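Local coordinates for protein amino Transferase (Eubacterium rectale, PDB 3ELE) that probably transfers amino groups between amino acids and 2-oxo acids, using a bound pyridoxal-5'-phosphate as cofactor, at residues 180-184 against 185-189; 189-192 against 193-197; 244-247 against 248-252; 308-311 against 312-315; 360-363 against 364-367. All blocks are in the same frame, centred on the assembly; numbering follows the deposited sequence.

Contact 1: 180-184 against 185-189; sequences SPNNP and SGTVY. With PLP (pyridoxal-5'-phosphate), chain E.
Asn182 turns its side chain back over the 185-187 turn, where CB meets Thr187 CG2 at 3.5 Å and the two side chains run across each other at a slant. With CG anti to the backbone N (chi1 -168°), the amide oxygen OD1 collects two donors from one residue: Ser185 N at 3.1 Å, tilted a little from the carbonyl plane, and Ser185 OG at 2.9 Å, well above it. Ser185 OG in turn accepts from Thr187 N, an ST turn. On the backbone, Gly186 N donates to Asn182 O, and Asn182 N reaches Thr187 O at 3.0 Å in the carbonyl plane.

Pro181 and Val188 lie side by side, CG against CG2. Ser180 OG receives Tyr189 N at 2.8 Å, and a water links the same hydroxyl to Tyr189 O. Cis peptide bonds precede both Pro181 and Pro184, bending the loop between strand 173-178 and helix 191-208. Asn183 points the other way, its ND2 donating to PLP O3 at 2.8 Å while Arg372 holds OD1. A donor placed there would be expected to stabilise negative charge on the cofactor's phenolic oxygen, as the equivalent asparagine does in fold-type I aminotransferases.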
loop_
_atom_site.group_PDB
_atom_site.type_symbol
_atom_site.label_atom_id
_atom_site.label_comp_id
_atom_site.label_asym_id
_atom_site.label_seq_id
_atom_site.Cartn_x
_atom_site.Cartn_y
_atom_site.Cartn_z
ATOM N N SER A 180 20.952 -6.117 -6.827
ATOM C CA SER A 180 22.353 -6.048 -6.421
ATOM C C SER A 180 22.565 -4.920 -5.380
ATOM O O SER A 180 22.296 -3.749 -5.693
ATOM C CB SER A 180 23.224 -5.825 -7.648
ATOM O OG SER A 180 24.591 -5.816 -7.302
ATOM N N PRO A 181 23.014 -5.260 -4.140
ATOM C CA PRO A 181 23.301 -6.592 -3.596
ATOM C C PRO A 181 22.091 -7.546 -3.580
ATOM O O PRO A 181 20.947 -7.111 -3.344
ATOM C CB PRO A 181 23.835 -6.291 -2.215
ATOM C CG PRO A 181 24.371 -4.914 -2.333
ATOM C CD PRO A 181 23.371 -4.229 -3.149
ATOM N N ASN A 182 22.386 -8.827 -3.825
ATOM C CA ASN A 182 21.386 -9.862 -4.136
ATOM C C ASN A 182 20.838 -10.760 -3.021
ATOM O O ASN A 182 21.583 -11.282 -2.190
ATOM C CB ASN A 182 22.006 -10.789 -5.199
ATOM C CG ASN A 182 20.988 -11.759 -5.867
ATOM O OD1 ASN A 182 20.988 -12.958 -5.588
ATOM N ND2 ASN A 182 20.174 -11.245 -6.765
ATOM N N ASN A 183 19.515 -10.938 -3.050
ATOM C CA ASN A 183 18.810 -11.953 -2.256
ATOM C C ASN A 183 18.432 -12.979 -3.356
ATOM O O ASN A 183 17.633 -12.639 -4.247
ATOM C CB ASN A 183 17.557 -11.387 -1.591
ATOM C CG ASN A 183 16.718 -12.453 -0.894
ATOM O OD1 ASN A 183 17.209 -13.548 -0.602
ATOM N ND2 ASN A 183 15.455 -12.128 -0.599
ATOM N N PRO A 184 18.879 -14.244 -3.233
ATOM C CA PRO A 184 19.573 -14.939 -2.132
ATOM C C PRO A 184 21.103 -15.124 -2.117
ATOM O O PRO A 184 21.630 -15.579 -1.085
ATOM C CB PRO A 184 18.940 -16.315 -2.241
ATOM C CG PRO A 184 18.938 -16.552 -3.637
ATOM C CD PRO A 184 18.674 -15.203 -4.325
ATOM N N SER A 185 21.794 -14.790 -3.205
ATOM C CA SER A 185 23.220 -15.106 -3.318
ATOM C C SER A 185 24.201 -14.228 -2.571
ATOM O O SER A 185 25.325 -14.656 -2.315
ATOM C CB SER A 185 23.653 -15.126 -4.780
ATOM O OG SER A 185 23.714 -13.813 -5.296
ATOM N N GLY A 186 23.799 -12.997 -2.267
ATOM C CA GLY A 186 24.699 -12.001 -1.699
ATOM C C GLY A 186 25.726 -11.451 -2.698
ATOM O O GLY A 186 26.669 -10.767 -2.304
ATOM N N THR A 187 25.535 -11.721 -4.000
ATOM C CA THR A 187 26.425 -11.235 -5.036
ATOM C C THR A 187 26.216 -9.728 -5.233
ATOM O O THR A 187 25.205 -9.171 -4.794
ATOM C CB THR A 187 26.197 -11.961 -6.386
ATOM O OG1 THR A 187 27.316 -11.712 -7.244
ATOM C CG2 THR A 187 24.869 -11.511 -7.064
ATOM N N VAL A 188 27.211 -9.084 -5.836
ATOM C CA VAL A 188 27.151 -7.668 -6.179
ATOM C C VAL A 188 27.629 -7.569 -7.610
ATOM O O VAL A 188 28.755 -7.976 -7.902
ATOM C CB VAL A 188 28.010 -6.778 -5.269
ATOM C CG1 VAL A 188 28.040 -5.323 -5.799
ATOM C CG2 VAL A 188 27.485 -6.794 -3.865
ATOM N N TYR A 189 26.793 -7.048 -8.502
ATOM C CA TYR A 189 27.192 -6.899 -9.911
ATOM C C TYR A 189 28.243 -5.801 -10.076
ATOM O O TYR A 189 28.079 -4.683 -9.566
ATOM C CB TYR A 189 26.014 -6.655 -10.855
ATOM C CG TYR A 189 24.954 -7.755 -10.909
ATOM C CD1 TYR A 189 25.288 -9.119 -10.819
ATOM C CD2 TYR A 189 23.609 -7.434 -11.134
ATOM C CE1 TYR A 189 24.304 -10.123 -10.897
ATOM C CE2 TYR A 189 22.629 -8.434 -11.216
ATOM C CZ TYR A 189 22.983 -9.775 -11.097
ATOM O OH TYR A 189 22.015 -10.749 -11.171
HETATM N N1 PLP E . 13.523 -7.131 -2.768
HETATM C C2 PLP E . 14.335 -8.109 -2.191
HETATM C C2A PLP E . 15.401 -8.753 -3.018
HETATM C C3 PLP E . 14.171 -8.462 -0.836
HETATM O O3 PLP E . 14.978 -9.411 -0.256
HETATM C C4 PLP E . 13.154 -7.857 -0.060
HETATM C C4A PLP E . 12.757 -8.592 1.207
HETATM O O4A PLP E . 11.920 -9.495 1.160
HETATM C C5 PLP E . 12.338 -6.858 -0.673
HETATM C C6 PLP E . 12.530 -6.506 -2.032
HETATM C C5A PLP E . 11.201 -6.169 0.051
HETATM O O4P PLP E . 11.575 -4.987 0.686
HETATM P P PLP E . 10.407 -4.107 1.363
HETATM O O1P PLP E . 10.739 -2.647 1.246
HETATM O O2P PLP E . 10.352 -4.414 2.832
HETATM O O3P PLP E . 9.073 -4.371 0.745
HETATM O O HOH W 1 25.771 -3.766 -8.161
#

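Contact 2: 189-192 against 193-197; sequences YSEE and TIKKL
Thr193 brings its methyl, CG2, up to Tyr189, 3.8 Å from CB and slightly farther from CG, approaching the ring obliquely. With OG1 anti to the carbonyl carbon (chi1 -65°), the hydroxyl of Thr193 turns to Ser190 and CG2, anti to the backbone N, to Tyr189. Ile194 completes the apolar side: its CD1 also lies 3.8 Å from Tyr189 CB. The tyrosine CB is thus touched by two consecutive residues of the helix, while the ring runs on away from them.

Ser190 occupies the N-cap of helix 191-208. Its OG lies 3.1 Å from Thr193 OG1, and its carbonyl oxygen takes the first regular helical bond, from Ile194 N at 2.9 Å. Lys195 N and Lys196 N continue the series to Glu191 O and Glu192 O. This helix is the crossover of a beta-alpha-beta unit, carrying the chain from strand 173-178 to strand 213-217 of the large mixed sheet.

On the outer surface the aliphatic parts of Glu191 and Lys195 slant past each other, CG to CD 3.8 Å, yet Glu191 OE1 and Lys195 NZ remain 4.8 Å apart. Glu191 OE2 is instead bonded to Tyr236. In the second shell, Gln159 OE1 accepts from Ser190 N and is hydrogen-bonded to Thr193 OG1, which ties the cap to the loop before helix 162-167. Ile178 of strand 173-178 backs Tyr189, Ile194 and Leu197, and Phe162 packs against Thr193 from helix 162-167.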
loop_
_atom_site.group_PDB
_atom_site.type_symbol
_atom_site.label_atom_id
_atom_site.label_comp_id
_atom_site.label_asym_id
_atom_site.label_seq_id
_atom_site.Cartn_x
_atom_site.Cartn_y
_atom_site.Cartn_z
ATOM N N TYR A 189 26.793 -7.048 -8.502
ATOM C CA TYR A 189 27.192 -6.899 -9.911
ATOM C C TYR A 189 28.243 -5.801 -10.076
ATOM O O TYR A 189 28.079 -4.683 -9.566
ATOM C CB TYR A 189 26.014 -6.655 -10.855
ATOM C CG TYR A 189 24.954 -7.755 -10.909
ATOM C CD1 TYR A 189 25.288 -9.119 -10.819
ATOM C CD2 TYR A 189 23.609 -7.434 -11.134
ATOM C CE1 TYR A 189 24.304 -10.123 -10.897
ATOM C CE2 TYR A 189 22.629 -8.434 -11.216
ATOM C CZ TYR A 189 22.983 -9.775 -11.097
ATOM O OH TYR A 189 22.015 -10.749 -11.171
ATOM N N SER A 190 29.350 -6.157 -10.730
ATOM C CA SER A 190 30.458 -5.242 -10.991
ATOM C C SER A 190 30.070 -4.231 -12.052
ATOM O O SER A 190 29.112 -4.449 -12.804
ATOM C CB SER A 190 31.676 -6.022 -11.509
ATOM O OG SER A 190 31.356 -6.677 -12.737
ATOM N N GLU A 191 30.849 -3.155 -12.143
ATOM C CA GLU A 191 30.666 -2.143 -13.188
ATOM C C GLU A 191 30.665 -2.803 -14.566
ATOM O O GLU A 191 29.842 -2.451 -15.425
ATOM C CB GLU A 191 31.772 -1.083 -13.143
ATOM C CG GLU A 191 31.504 0.095 -14.054
ATOM C CD GLU A 191 32.612 1.135 -14.084
ATOM O OE1 GLU A 191 33.815 0.762 -14.086
ATOM O OE2 GLU A 191 32.259 2.332 -14.175
ATOM N N GLU A 192 31.580 -3.755 -14.764
ATOM C CA GLU A 192 31.695 -4.483 -16.023
ATOM C C GLU A 192 30.383 -5.216 -16.355
ATOM O O GLU A 192 29.898 -5.123 -17.480
ATOM C CB GLU A 192 32.902 -5.434 -15.988
ATOM C CG GLU A 192 33.164 -6.193 -17.281
ATOM C CD GLU A 192 34.411 -7.068 -17.218
ATOM O OE1 GLU A 192 35.380 -6.727 -16.497
ATOM O OE2 GLU A 192 34.427 -8.101 -17.918
ATOM N N THR A 193 29.817 -5.910 -15.372
ATOM C CA THR A 193 28.530 -6.610 -15.536
ATOM C C THR A 193 27.399 -5.631 -15.884
ATOM O O THR A 193 26.628 -5.882 -16.813
ATOM C CB THR A 193 28.188 -7.415 -14.273
ATOM O OG1 THR A 193 29.167 -8.439 -14.118
ATOM C CG2 THR A 193 26.820 -8.048 -14.352
ATOM N N ILE A 194 27.345 -4.505 -15.163
ATOM C CA ILE A 194 26.348 -3.456 -15.391
ATOM C C ILE A 194 26.527 -2.836 -16.795
ATOM O O ILE A 194 25.526 -2.598 -17.472
ATOM C CB ILE A 194 26.352 -2.376 -14.245
ATOM C CG1 ILE A 194 25.998 -3.002 -12.860
ATOM C CG2 ILE A 194 25.411 -1.200 -14.576
ATOM C CD1 ILE A 194 24.581 -3.674 -12.753
ATOM N N LYS A 195 27.776 -2.619 -17.233
ATOM C CA LYS A 195 28.073 -2.080 -18.582
ATOM C C LYS A 195 27.678 -3.062 -19.703
ATOM O O LYS A 195 27.065 -2.640 -20.674
ATOM C CB LYS A 195 29.552 -1.679 -18.735
ATOM C CG LYS A 195 29.930 -0.403 -17.985
ATOM C CD LYS A 195 31.435 -0.234 -17.794
ATOM C CE LYS A 195 32.199 0.003 -19.071
ATOM N NZ LYS A 195 33.688 0.141 -18.803
ATOM N N LYS A 196 28.029 -4.346 -19.569
ATOM C CA LYS A 196 27.649 -5.369 -20.587
ATOM C C LYS A 196 26.128 -5.502 -20.704
ATOM O O LYS A 196 25.607 -5.621 -21.809
ATOM C CB LYS A 196 28.259 -6.751 -20.300
ATOM C CG LYS A 196 29.765 -6.833 -20.484
ATOM C CD LYS A 196 30.319 -8.277 -20.353
ATOM C CE LYS A 196 29.910 -9.155 -21.574
ATOM N NZ LYS A 196 30.652 -10.455 -21.720
ATOM N N LEU A 197 25.442 -5.486 -19.552
ATOM C CA LEU A 197 23.974 -5.524 -19.470
ATOM C C LEU A 197 23.378 -4.338 -20.187
ATOM O O LEU A 197 22.457 -4.496 -20.987
ATOM C CB LEU A 197 23.492 -5.480 -18.009
ATOM C CG LEU A 197 21.979 -5.530 -17.753
ATOM C CD1 LEU A 197 21.467 -6.886 -18.127
ATOM C CD2 LEU A 197 21.677 -5.210 -16.291
#

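Contact 3: 244-247 against 248-252; sequences YSYS and KSLSL. With PLP (pyridoxal-5'-phosphate), chain E.
Tyr246 and Leu250 lie side by side, with leucine CD1 3.5 Å from tyrosine CD2. One face of that ring is taken by Tyr244, whose CE2 stands 3.6 Å above the plane, over its centre. The carbonyl oxygen of Tyr246 draws the turn closed: Leu250 N donates to it at 3.2 Å, well above the carbonyl plane, and Leu252 N adds a weak bond.

Ser247 faces the cofactor phosphate. Its OG sits 2.8 Å from PLP O2P and 2.9 Å from PLP O1P, and a water bridges it to Leu252 O; Ser245 OG donates to PLP O1P at 2.6 Å. At the end of strand 240-245 the serines form part of the phosphate cup, which Arg256, also bonded to PLP, probably completes, as in fold-type I relatives. Lys248 follows, in the position of the lysine that forms the internal aldimine in this family; its NZ is 3.1 Å from PLP C4A, too long for the imine bond, and the model holds the unlinked aldehyde.

Rotated between its backbone N and carbonyl carbon (chi1 67°), Ser249 OG turns back to donate to Tyr244 OH, also bonded to Glu222. Leu252 packs on His70 of the second subunit, whose Tyr72 hydrogen-bonds to PLP and, weakly, to Lys248 NZ.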
loop_
_atom_site.group_PDB
_atom_site.type_symbol
_atom_site.label_atom_id
_atom_site.label_comp_id
_atom_site.label_asym_id
_atom_site.label_seq_id
_atom_site.Cartn_x
_atom_site.Cartn_y
_atom_site.Cartn_z
ATOM N N TYR A 244 13.647 1.333 -4.281
ATOM C CA TYR A 244 14.381 1.365 -3.055
ATOM C C TYR A 244 13.414 1.389 -1.866
ATOM O O TYR A 244 12.234 1.695 -2.020
ATOM C CB TYR A 244 15.289 2.604 -3.076
ATOM C CG TYR A 244 16.184 2.693 -1.866
ATOM C CD1 TYR A 244 17.346 1.905 -1.767
ATOM C CD2 TYR A 244 15.830 3.496 -0.771
ATOM C CE1 TYR A 244 18.151 1.954 -0.636
ATOM C CE2 TYR A 244 16.632 3.552 0.371
ATOM C CZ TYR A 244 17.791 2.790 0.433
ATOM O OH TYR A 244 18.567 2.862 1.571
ATOM N N SER A 245 13.910 0.973 -0.711
ATOM C CA SER A 245 13.190 1.108 0.539
ATOM C C SER A 245 14.187 1.212 1.686
ATOM O O SER A 245 15.353 0.846 1.537
ATOM C CB SER A 245 12.215 -0.041 0.765
ATOM O OG SER A 245 12.857 -1.207 1.242
ATOM N N TYR A 246 13.699 1.704 2.822
ATOM C CA TYR A 246 14.492 1.858 4.049
ATOM C C TYR A 246 14.349 0.658 5.000
ATOM O O TYR A 246 14.728 0.748 6.165
ATOM C CB TYR A 246 14.143 3.196 4.726
ATOM C CG TYR A 246 14.491 4.372 3.842
ATOM C CD1 TYR A 246 13.578 4.847 2.893
ATOM C CD2 TYR A 246 15.748 4.985 3.908
ATOM C CE1 TYR A 246 13.892 5.910 2.050
ATOM C CE2 TYR A 246 16.075 6.081 3.053
ATOM C CZ TYR A 246 15.138 6.522 2.129
ATOM O OH TYR A 246 15.400 7.575 1.275
ATOM N N SER A 247 13.846 -0.475 4.477
ATOM C CA SER A 247 13.628 -1.692 5.253
ATOM C C SER A 247 14.927 -2.282 5.813
ATOM O O SER A 247 14.938 -2.747 6.947
ATOM C CB SER A 247 12.865 -2.739 4.428
ATOM O OG SER A 247 11.596 -2.231 3.982
ATOM N N LYS A 248 16.010 -2.232 5.038
ATOM C CA LYS A 248 17.322 -2.772 5.463
ATOM C C LYS A 248 18.312 -1.724 5.949
ATOM O O LYS A 248 19.023 -1.944 6.951
ATOM C CB LYS A 248 17.956 -3.586 4.333
ATOM C CG LYS A 248 17.349 -4.959 4.148
ATOM C CD LYS A 248 16.081 -4.970 3.337
ATOM C CE LYS A 248 15.305 -6.266 3.507
ATOM N NZ LYS A 248 14.044 -6.210 2.731
ATOM N N SER A 249 18.366 -0.601 5.233
ATOM C CA SER A 249 19.281 0.501 5.531
ATOM C C SER A 249 19.012 1.118 6.906
ATOM O O SER A 249 19.935 1.320 7.664
ATOM C CB SER A 249 19.239 1.559 4.414
ATOM O OG SER A 249 17.993 2.205 4.365
ATOM N N LEU A 250 17.738 1.345 7.224
ATOM C CA LEU A 250 17.296 1.882 8.516
ATOM C C LEU A 250 16.626 0.840 9.443
ATOM O O LEU A 250 16.214 1.201 10.543
ATOM C CB LEU A 250 16.346 3.074 8.280
ATOM C CG LEU A 250 16.948 4.363 7.715
ATOM C CD1 LEU A 250 15.823 5.358 7.369
ATOM C CD2 LEU A 250 17.963 4.989 8.700
ATOM N N SER A 251 16.527 -0.427 9.021
ATOM C CA SER A 251 15.861 -1.483 9.815
ATOM C C SER A 251 14.393 -1.152 10.138
ATOM O O SER A 251 13.911 -1.379 11.267
ATOM C CB SER A 251 16.663 -1.856 11.082
ATOM O OG SER A 251 17.868 -2.480 10.728
ATOM N N LEU A 252 13.688 -0.638 9.122
ATOM C CA LEU A 252 12.292 -0.251 9.246
ATOM C C LEU A 252 11.383 -1.046 8.279
ATOM O O LEU A 252 10.536 -0.444 7.615
ATOM C CB LEU A 252 12.170 1.270 9.007
ATOM C CG LEU A 252 13.028 2.228 9.826
ATOM C CD1 LEU A 252 12.813 3.652 9.406
ATOM C CD2 LEU A 252 12.774 2.081 11.338
HETATM N N1 PLP E . 13.523 -7.131 -2.768
HETATM C C2 PLP E . 14.335 -8.109 -2.191
HETATM C C2A PLP E . 15.401 -8.753 -3.018
HETATM C C3 PLP E . 14.171 -8.462 -0.836
HETATM O O3 PLP E . 14.978 -9.411 -0.256
HETATM C C4 PLP E . 13.154 -7.857 -0.060
HETATM C C4A PLP E . 12.757 -8.592 1.207
HETATM O O4A PLP E . 11.920 -9.495 1.160
HETATM C C5 PLP E . 12.338 -6.858 -0.673
HETATM C C6 PLP E . 12.530 -6.506 -2.032
HETATM C C5A PLP E . 11.201 -6.169 0.051
HETATM O O4P PLP E . 11.575 -4.987 0.686
HETATM P P PLP E . 10.407 -4.107 1.363
HETATM O O1P PLP E . 10.739 -2.647 1.246
HETATM O O2P PLP E . 10.352 -4.414 2.832
HETATM O O3P PLP E . 9.073 -4.371 0.745
HETATM O O HOH W 2 16.913 -0.722 2.721
HETATM O O HOH W 3 10.071 -0.107 4.862
#

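Contact 4: 308-311 against 312-315; sequences AYKE and NRDL
Lys310 and Asp314, one helical turn apart, are joined by a salt bridge in which NZ donates to OD2 at 2.8 Å through the syn lone pair of the carboxylate. The lysine chain is extended until chi4 (-59°), where a bend brings the ammonium back toward the aspartate. Asp314 is also gripped from the side by Arg313: NE and NH2 both reach OD1, at 3.1 and 2.9 Å, with the carboxylate carbon at the guanidinium edge, in its plane. Both carboxylate oxygens are therefore engaged, which would favour the ionised aspartate. Lys310 NZ lies only 3.5 Å from Arg313 NH2, but Asp314 offsets both charges; Asp226 forms a salt bridge with Arg313 NH2 and only a long, weak ion pair with Lys310 NZ.

All of this is built on the regular backbone of helix 306-323. Asp314 N donates to Lys310 O nearly in line with the carbonyl, and Arg313 N to Tyr309 O. By comparison, the bond from Asn312 N to Ala308 O is weak, at 3.3 Å.

The buried side is fixed by partners remote in sequence: Tyr309 OH bonds to Ser46 N and Arg313 NH1 to Pro330 O. The Asn312 amide spans this side and the looser one, ND2 held by Tyr375 O inside and OD1 met at 2.7 Å by a water that also donates, at 2.6 Å, to O of partly exposed Ala308. Exposed Glu311 contributes mainly its backbone carbonyl, bonded to Leu315 N.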
loop_
_atom_site.group_PDB
_atom_site.type_symbol
_atom_site.label_atom_id
_atom_site.label_comp_id
_atom_site.label_asym_id
_atom_site.label_seq_id
_atom_site.Cartn_x
_atom_site.Cartn_y
_atom_site.Cartn_z
ATOM N N ALA A 308 27.988 -5.260 12.020
ATOM C CA ALA A 308 27.420 -6.403 12.752
ATOM C C ALA A 308 27.101 -7.547 11.772
ATOM O O ALA A 308 27.317 -8.718 12.089
ATOM C CB ALA A 308 26.164 -6.007 13.511
ATOM N N TYR A 309 26.586 -7.196 10.588
ATOM C CA TYR A 309 26.301 -8.183 9.552
ATOM C C TYR A 309 27.574 -8.766 8.915
ATOM O O TYR A 309 27.595 -9.963 8.553
ATOM C CB TYR A 309 25.428 -7.586 8.432
ATOM C CG TYR A 309 23.992 -7.198 8.786
ATOM C CD1 TYR A 309 23.161 -8.063 9.510
ATOM C CD2 TYR A 309 23.420 -6.018 8.276
ATOM C CE1 TYR A 309 21.827 -7.738 9.781
ATOM C CE2 TYR A 309 22.062 -5.688 8.524
ATOM C CZ TYR A 309 21.275 -6.552 9.280
ATOM O OH TYR A 309 19.955 -6.249 9.540
ATOM N N LYS A 310 28.589 -7.915 8.716
ATOM C CA LYS A 310 29.891 -8.333 8.140
ATOM C C LYS A 310 30.548 -9.352 9.057
ATOM O O LYS A 310 31.049 -10.360 8.578
ATOM C CB LYS A 310 30.855 -7.159 7.956
ATOM C CG LYS A 310 32.189 -7.490 7.221
ATOM C CD LYS A 310 33.276 -6.522 7.665
ATOM C CE LYS A 310 34.565 -6.667 6.872
ATOM N NZ LYS A 310 35.215 -8.034 6.910
ATOM N N GLU A 311 30.563 -9.065 10.357
ATOM C CA GLU A 311 31.131 -9.980 11.368
ATOM C C GLU A 311 30.463 -11.357 11.323
ATOM O O GLU A 311 31.155 -12.368 11.384
ATOM C CB GLU A 311 31.082 -9.374 12.772
ATOM C CG GLU A 311 32.113 -8.275 12.984
ATOM C CD GLU A 311 32.191 -7.756 14.425
ATOM O OE1 GLU A 311 31.308 -8.088 15.261
ATOM O OE2 GLU A 311 33.163 -7.012 14.723
ATOM N N ASN A 312 29.134 -11.380 11.179
ATOM C CA ASN A 312 28.382 -12.641 11.011
ATOM C C ASN A 312 28.757 -13.373 9.717
ATOM O O ASN A 312 28.923 -14.587 9.750
ATOM C CB ASN A 312 26.850 -12.436 11.085
ATOM C CG ASN A 312 26.335 -12.204 12.521
ATOM O OD1 ASN A 312 27.094 -12.164 13.489
ATOM N ND2 ASN A 312 25.027 -12.040 12.641
ATOM N N ARG A 313 28.906 -12.632 8.606
ATOM C CA ARG A 313 29.324 -13.208 7.313
ATOM C C ARG A 313 30.647 -13.937 7.461
ATOM O O ARG A 313 30.744 -15.095 7.102
ATOM C CB ARG A 313 29.498 -12.143 6.215
ATOM C CG ARG A 313 29.801 -12.724 4.805
ATOM C CD ARG A 313 30.417 -11.690 3.850
ATOM N NE ARG A 313 31.643 -11.112 4.397
ATOM C CZ ARG A 313 32.441 -10.237 3.779
ATOM N NH1 ARG A 313 32.203 -9.829 2.547
ATOM N NH2 ARG A 313 33.523 -9.780 4.400
ATOM N N ASP A 314 31.642 -13.238 8.000
ATOM C CA ASP A 314 32.998 -13.772 8.183
ATOM C C ASP A 314 33.045 -14.988 9.112
ATOM O O ASP A 314 33.752 -15.954 8.846
ATOM C CB ASP A 314 33.938 -12.670 8.712
ATOM C CG ASP A 314 34.122 -11.523 7.732
ATOM O OD1 ASP A 314 33.783 -11.697 6.564
ATOM O OD2 ASP A 314 34.629 -10.451 8.114
ATOM N N LEU A 315 32.261 -14.940 10.181
ATOM C CA LEU A 315 32.195 -16.041 11.145
ATOM C C LEU A 315 31.591 -17.287 10.456
ATOM O O LEU A 315 32.199 -18.343 10.461
ATOM C CB LEU A 315 31.377 -15.611 12.365
ATOM C CG LEU A 315 31.392 -16.453 13.635
ATOM C CD1 LEU A 315 32.804 -16.440 14.273
ATOM C CD2 LEU A 315 30.382 -15.858 14.627
HETATM O O HOH W 4 27.722 -9.704 14.435
#

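Contact 5: 360-363 against 364-367; sequences VAAD and GFGC
Val360 CG1 touches the rim of the Phe365 ring, 3.7 Å from CE1 and in the plane of the ring, the two side chains crossing at about a right angle. The carbonyl oxygen of Ala361 sits at the same edge, also in plane, and Ala362 CA comes to 3.8 Å from CD1, so one rim of the ring is lined by three successive residues of the 360-363 segment. With CG of Phe365 anti to its own carbonyl carbon (chi1 -59°), the ring is turned edge-on toward the strand. Ile18 of helix 17-32 and Pro184 also pack on it. A second apolar pair, Ala362 CB and Cys367 CB at 3.9 Å, closes the other end of the turn; Phe337 of strand 335-339 packs on both residues.

Outside these side chains, Ala362 O is the main backbone acceptor, taking Cys367 N at 2.7 Å from well above the carbonyl plane, together with a weak bond from Phe365 N. Asp363 O receives Gly366 N at 2.9 Å, farther still from its carbonyl plane. Gly366 has a positive phi (93°), where a side chain would press against the preceding carbonyl oxygen, and the chain can reverse there.

At the polar edge, Asp363 OD2 makes a weak hydrogen bond with Asn346 of helix 345-353, and Gly364 is exposed. The paired bonds, six-to-one outside five-to-two, with glycine at positive phi, make a Schellman-like turn. It opens the connection between adjacent antiparallel strands 360-361 and 370-374, of which 360-361 is the outermost in the four-stranded sheet of the small domain of this aminotransferase fold.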
loop_
_atom_site.group_PDB
_atom_site.type_symbol
_atom_site.label_atom_id
_atom_site.label_comp_id
_atom_site.label_asym_id
_atom_site.label_seq_id
_atom_site.Cartn_x
_atom_site.Cartn_y
_atom_site.Cartn_z
ATOM N N VAL A 360 17.468 -23.142 3.893
ATOM C CA VAL A 360 16.449 -23.099 2.847
ATOM C C VAL A 360 17.009 -23.556 1.499
ATOM O O VAL A 360 18.009 -23.009 1.037
ATOM C CB VAL A 360 15.916 -21.629 2.726
ATOM C CG1 VAL A 360 14.915 -21.483 1.603
ATOM C CG2 VAL A 360 15.284 -21.160 4.062
ATOM N N ALA A 361 16.343 -24.530 0.863
ATOM C CA ALA A 361 16.737 -25.029 -0.471
ATOM C C ALA A 361 16.587 -23.897 -1.473
ATOM O O ALA A 361 15.621 -23.144 -1.406
ATOM C CB ALA A 361 15.893 -26.239 -0.896
ATOM N N ALA A 362 17.558 -23.770 -2.379
ATOM C CA ALA A 362 17.574 -22.695 -3.359
ATOM C C ALA A 362 16.799 -23.002 -4.662
ATOM O O ALA A 362 16.796 -22.176 -5.577
ATOM C CB ALA A 362 19.009 -22.276 -3.650
ATOM N N ASP A 363 16.113 -24.153 -4.723
ATOM C CA ASP A 363 15.326 -24.581 -5.905
ATOM C C ASP A 363 14.269 -23.534 -6.251
ATOM O O ASP A 363 14.164 -23.122 -7.395
ATOM C CB ASP A 363 14.620 -25.926 -5.689
ATOM C CG ASP A 363 15.554 -27.019 -5.158
ATOM O OD1 ASP A 363 16.289 -26.743 -4.192
ATOM O OD2 ASP A 363 15.498 -28.152 -5.646
ATOM N N GLY A 364 13.540 -23.087 -5.234
ATOM C CA GLY A 364 12.515 -22.042 -5.346
ATOM C C GLY A 364 13.050 -20.682 -5.777
ATOM O O GLY A 364 12.305 -19.892 -6.347
ATOM N N PHE A 365 14.329 -20.410 -5.488
ATOM C CA PHE A 365 15.027 -19.208 -5.974
ATOM C C PHE A 365 15.552 -19.397 -7.416
ATOM O O PHE A 365 16.106 -18.475 -7.989
ATOM C CB PHE A 365 16.175 -18.798 -5.036
ATOM C CG PHE A 365 15.741 -18.497 -3.618
ATOM C CD1 PHE A 365 15.646 -19.513 -2.675
ATOM C CD2 PHE A 365 15.471 -17.190 -3.201
ATOM C CE1 PHE A 365 15.240 -19.236 -1.349
ATOM C CE2 PHE A 365 15.067 -16.906 -1.891
ATOM C CZ PHE A 365 14.953 -17.942 -0.958
ATOM N N GLY A 366 15.363 -20.579 -7.999
ATOM C CA GLY A 366 15.825 -20.913 -9.334
ATOM C C GLY A 366 17.188 -21.569 -9.337
ATOM O O GLY A 366 17.799 -21.617 -10.387
ATOM N N CYS A 367 17.639 -22.107 -8.191
ATOM C CA CYS A 367 18.974 -22.744 -8.051
ATOM C C CYS A 367 19.049 -24.101 -7.323
ATOM O O CYS A 367 19.409 -24.148 -6.136
ATOM C CB CYS A 367 19.960 -21.748 -7.416
ATOM S SG CYS A 367 21.209 -21.271 -8.495
#

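All five contacts are closed between consecutive segments and follow one another along the chain without nesting or crossing; contacts 1 and 2 simply share Tyr189. Contact 1 shapes the loop leaving strand 173-178, and contact 2 starts the helix that returns the chain to the large sheet. Contact 3 closes the turn after strand 240-245. Contacts 1 and 3 both touch PLP, their centres 16 Å apart. Contact 4, within helix 306-323, reaches the loop at Asp226 and helix 379-396 through its side chains. Contact 5 opens the connection between strands 360-361 and 370-374 and comes back to contact 1, where Phe365 CD2 packs 3.6 Å from Pro184 CG.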